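Local coordinates for kinetochore protein mis18 (Schizosaccharomyces pombe, PDB 5J6P) that serves in the CENP-A recruiting complex, preserving kinetochore factors and keeping histones deacetylated in the central core of centromeres, at residues 12-24 against 32-44. Sequence-based numbering, arbitrary orientation.
Sequences CFQIVGDSNAWVI and FTLSDAVENSVRV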
# COMPACT_ATOMS: atom_id res chain seq x y z
N CYS A 12 -7.59 1.66 8.12
CA CYS A 12 -8.21 0.96 7.00
C CYS A 12 -7.22 0.49 5.92
O CYS A 12 -7.57 -0.33 5.07
CB CYS A 12 -9.30 1.83 6.36
SG CYS A 12 -8.66 3.17 5.31
N PHE A 13 -6.00 1.00 5.96
CA PHE A 13 -4.99 0.64 4.94
C PHE A 13 -5.17 1.32 3.58
O PHE A 13 -4.57 0.91 2.58
CB PHE A 13 -4.87 -0.88 4.77
CG PHE A 13 -4.21 -1.62 5.90
CD1 PHE A 13 -3.59 -0.99 6.97
CD2 PHE A 13 -4.16 -3.01 5.84
CE1 PHE A 13 -2.98 -1.72 7.97
CE2 PHE A 13 -3.54 -3.74 6.83
CZ PHE A 13 -2.96 -3.08 7.91
N GLN A 14 -5.97 2.36 3.51
CA GLN A 14 -6.02 3.12 2.30
C GLN A 14 -4.68 3.78 2.05
O GLN A 14 -4.12 4.42 2.94
CB GLN A 14 -7.10 4.19 2.37
CG GLN A 14 -7.16 4.97 1.07
CD GLN A 14 -8.33 5.91 0.98
OE1 GLN A 14 -8.78 6.53 1.98
NE2 GLN A 14 -8.81 6.07 -0.24
N ILE A 15 -4.18 3.65 0.83
CA ILE A 15 -2.94 4.31 0.47
C ILE A 15 -3.25 5.77 0.21
O ILE A 15 -4.13 6.05 -0.59
CB ILE A 15 -2.30 3.72 -0.79
CG1 ILE A 15 -1.69 2.36 -0.44
CG2 ILE A 15 -1.24 4.63 -1.37
CD1 ILE A 15 -1.47 1.47 -1.64
N VAL A 16 -2.52 6.66 0.88
CA VAL A 16 -2.71 8.10 0.75
C VAL A 16 -1.60 8.80 -0.08
O VAL A 16 -1.83 9.85 -0.67
CB VAL A 16 -2.85 8.76 2.13
CG1 VAL A 16 -4.01 8.12 2.91
CG2 VAL A 16 -1.55 8.68 2.93
N GLY A 17 -0.41 8.21 -0.10
CA GLY A 17 0.60 8.61 -1.06
C GLY A 17 1.86 7.80 -0.94
O GLY A 17 1.84 6.72 -0.34
N ASP A 18 2.95 8.33 -1.48
CA ASP A 18 4.26 7.65 -1.46
C ASP A 18 5.38 8.62 -1.27
O ASP A 18 5.17 9.83 -1.24
CB ASP A 18 4.47 6.90 -2.76
CG ASP A 18 4.38 7.81 -3.94
OD1 ASP A 18 5.07 8.85 -3.96
OD2 ASP A 18 3.59 7.48 -4.84
N SER A 19 6.58 8.07 -1.16
CA SER A 19 7.81 8.84 -0.96
C SER A 19 8.14 9.78 -2.06
O SER A 19 8.81 10.76 -1.82
CB SER A 19 9.01 7.93 -0.77
OG SER A 19 9.20 7.72 0.62
N ASN A 20 7.69 9.52 -3.26
CA ASN A 20 8.11 10.34 -4.39
C ASN A 20 7.59 11.77 -4.40
O ASN A 20 8.28 12.66 -4.93
CB ASN A 20 7.86 9.58 -5.69
CG ASN A 20 8.74 8.34 -5.79
OD1 ASN A 20 9.61 8.09 -4.92
ND2 ASN A 20 8.54 7.58 -6.83
N ALA A 21 6.45 12.02 -3.76
CA ALA A 21 6.01 13.38 -3.46
C ALA A 21 6.54 13.96 -2.11
O ALA A 21 6.00 14.97 -1.62
CB ALA A 21 4.49 13.46 -3.50
N TRP A 22 7.59 13.38 -1.54
CA TRP A 22 8.14 13.87 -0.28
C TRP A 22 8.70 15.28 -0.41
O TRP A 22 9.08 15.73 -1.51
CB TRP A 22 9.19 12.91 0.22
CG TRP A 22 9.87 13.21 1.48
CD1 TRP A 22 10.91 14.07 1.67
CD2 TRP A 22 9.68 12.53 2.73
NE1 TRP A 22 11.35 14.00 2.97
CE2 TRP A 22 10.62 13.07 3.65
CE3 TRP A 22 8.81 11.51 3.17
CZ2 TRP A 22 10.69 12.65 4.99
CZ3 TRP A 22 8.87 11.08 4.52
CH2 TRP A 22 9.82 11.65 5.41
N VAL A 23 8.67 15.99 0.72
CA VAL A 23 9.03 17.40 0.83
C VAL A 23 10.01 17.57 1.97
O VAL A 23 11.16 17.94 1.75
CB VAL A 23 7.80 18.28 1.09
CG1 VAL A 23 8.20 19.72 1.42
CG2 VAL A 23 6.84 18.22 -0.09
N ILE A 24 9.53 17.30 3.18
CA ILE A 24 10.30 17.50 4.41
C ILE A 24 9.61 16.69 5.50
O ILE A 24 8.51 16.21 5.24
CB ILE A 24 10.28 19.00 4.79
CG1 ILE A 24 11.12 19.33 6.05
CG2 ILE A 24 8.83 19.47 4.98
CD1 ILE A 24 12.57 18.88 6.02
N PHE A 32 5.25 14.16 8.98
CA PHE A 32 6.00 14.28 7.69
C PHE A 32 5.11 14.88 6.61
O PHE A 32 3.91 14.88 6.72
CB PHE A 32 6.58 12.93 7.23
CG PHE A 32 5.54 11.92 6.81
CD1 PHE A 32 4.96 11.06 7.75
CD2 PHE A 32 5.13 11.84 5.49
CE1 PHE A 32 3.99 10.13 7.37
CE2 PHE A 32 4.14 10.93 5.11
CZ PHE A 32 3.57 10.08 6.05
N THR A 33 5.69 15.37 5.54
CA THR A 33 4.96 16.31 4.72
C THR A 33 5.19 16.01 3.24
O THR A 33 6.31 15.74 2.84
CB THR A 33 5.34 17.78 5.10
OG1 THR A 33 5.19 17.99 6.54
CG2 THR A 33 4.51 18.79 4.32
N LEU A 34 4.11 16.06 2.46
CA LEU A 34 4.07 15.59 1.10
C LEU A 34 3.40 16.65 0.27
O LEU A 34 2.48 17.28 0.73
CB LEU A 34 3.22 14.30 1.00
CG LEU A 34 3.74 12.84 1.00
CD1 LEU A 34 4.69 12.51 2.14
CD2 LEU A 34 2.56 11.86 1.02
N SER A 35 3.81 16.75 -0.98
CA SER A 35 3.31 17.72 -1.92
C SER A 35 2.17 17.17 -2.73
O SER A 35 1.58 17.89 -3.57
CB SER A 35 4.44 18.11 -2.88
OG SER A 35 4.84 17.00 -3.68
N ASP A 36 1.91 15.88 -2.57
CA ASP A 36 0.75 15.28 -3.24
C ASP A 36 0.21 14.09 -2.48
O ASP A 36 0.95 13.42 -1.74
CB ASP A 36 1.06 14.90 -4.71
CG ASP A 36 -0.20 14.93 -5.59
OD1 ASP A 36 -1.31 15.17 -5.05
OD2 ASP A 36 -0.10 14.73 -6.82
N ALA A 37 -1.08 13.83 -2.69
CA ALA A 37 -1.70 12.62 -2.21
C ALA A 37 -2.71 12.11 -3.18
O ALA A 37 -3.21 12.85 -3.99
CB ALA A 37 -2.38 12.88 -0.87
N VAL A 38 -3.07 10.86 -3.03
CA VAL A 38 -4.07 10.24 -3.89
C VAL A 38 -5.37 11.03 -3.88
O VAL A 38 -5.84 11.44 -2.82
CB VAL A 38 -4.38 8.81 -3.43
CG1 VAL A 38 -5.46 8.20 -4.32
CG2 VAL A 38 -3.10 7.95 -3.38
N GLU A 39 -5.96 11.20 -5.06
CA GLU A 39 -7.00 12.20 -5.20
C GLU A 39 -8.13 12.04 -4.20
O GLU A 39 -8.34 12.92 -3.34
CB GLU A 39 -7.56 12.26 -6.62
CG GLU A 39 -6.92 13.38 -7.44
CD GLU A 39 -7.34 13.33 -8.89
OE1 GLU A 39 -8.55 13.10 -9.14
OE2 GLU A 39 -6.47 13.53 -9.77
N ASN A 40 -8.84 10.93 -4.25
CA ASN A 40 -9.95 10.84 -3.33
C ASN A 40 -9.62 10.22 -1.96
O ASN A 40 -10.53 9.97 -1.18
CB ASN A 40 -11.17 10.26 -4.05
CG ASN A 40 -11.75 11.25 -5.05
OD1 ASN A 40 -11.93 10.93 -6.23
ND2 ASN A 40 -12.02 12.48 -4.60
N SER A 41 -8.33 10.08 -1.62
CA SER A 41 -7.97 9.46 -0.35
C SER A 41 -8.20 10.31 0.90
O SER A 41 -8.14 9.79 2.01
CB SER A 41 -6.52 9.05 -0.36
OG SER A 41 -5.69 10.18 -0.46
N VAL A 42 -8.48 11.60 0.75
CA VAL A 42 -8.25 12.53 1.85
C VAL A 42 -9.19 13.71 1.76
O VAL A 42 -9.44 14.21 0.65
CB VAL A 42 -6.72 12.88 1.85
CG1 VAL A 42 -6.42 14.35 1.66
CG2 VAL A 42 -6.06 12.33 3.09
N ARG A 43 -9.72 14.13 2.91
CA ARG A 43 -10.71 15.23 3.03
C ARG A 43 -10.14 16.32 3.94
O ARG A 43 -9.60 16.01 5.00
CB ARG A 43 -11.99 14.69 3.68
CG ARG A 43 -13.19 15.64 3.81
CD ARG A 43 -14.26 15.15 4.81
NE ARG A 43 -14.43 13.70 4.68
CZ ARG A 43 -14.37 12.78 5.64
NH1 ARG A 43 -14.24 13.09 6.92
NH2 ARG A 43 -14.51 11.50 5.32
N VAL A 44 -10.26 17.58 3.53
CA VAL A 44 -9.84 18.73 4.35
C VAL A 44 -11.08 19.20 5.09
O VAL A 44 -12.05 19.55 4.45
CB VAL A 44 -9.35 19.89 3.46
CG1 VAL A 44 -8.82 21.03 4.31
CG2 VAL A 44 -8.26 19.43 2.50
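Trp22 and Phe32 meet at one end of a two-part contact, on the face of the hairpin that also carries Leu34. Trp22 is worth following outward. Its CB leaves the strand on the Leu34 side and, with CG anti to the backbone N (chi1 -180°), the indole is carried back along its neighbour strand. CE3 comes first, 4.4 Å from Leu34 CD1. Next, CZ3 lies 3.9 Å from Phe32 CD2, and CH2, at the far end, reaches Phe32 CB at the same distance. The two ring planes are only 5° from parallel but slid so far apart that they barely overlap.

Behind the rings, Thr33 pairs with two residues, Val23 and Ile24, which makes a classic beta bulge; Thr33 N bonds to Ile24 O, while the return bond from Val23 N to Thr33 O is weak. Where the pairing ends, Ala21 O takes two donors from one residue: Ser35 N, in the carbonyl plane at 2.9 Å, and Ser35 OG, tilted out of it at 3.1 Å.

Further along, Val38 N bonds to Val16 O (2.9 Å), and Val38 CG2 lies 3.5 Å from Ile15 O. Val38 O accepts hydrogen bonds from both Ser41 OG and Ser41 N, while the extended Gln14 chain brings CD to 3.8 Å from Ser41 CA. With an alanine in place of Gln14, a gap would probably open beside Ser41 and Cys63, a zinc ligand that the glutamine side chain touches.

In this beta-tent domain of Mis18, the contact ties two antiparallel sheets together: strand 15-18 borders 5-9 in the smaller, whereas 22-26 is an outermost strand of the larger, beside 31-34. The connection 35-41 runs between two strands of the larger sheet, 31-34 and 42-50, and passes along 15-18. Gln14 lies about 5 Å from the zinc held by Cys9, Cys12, Cys63 and Cys66.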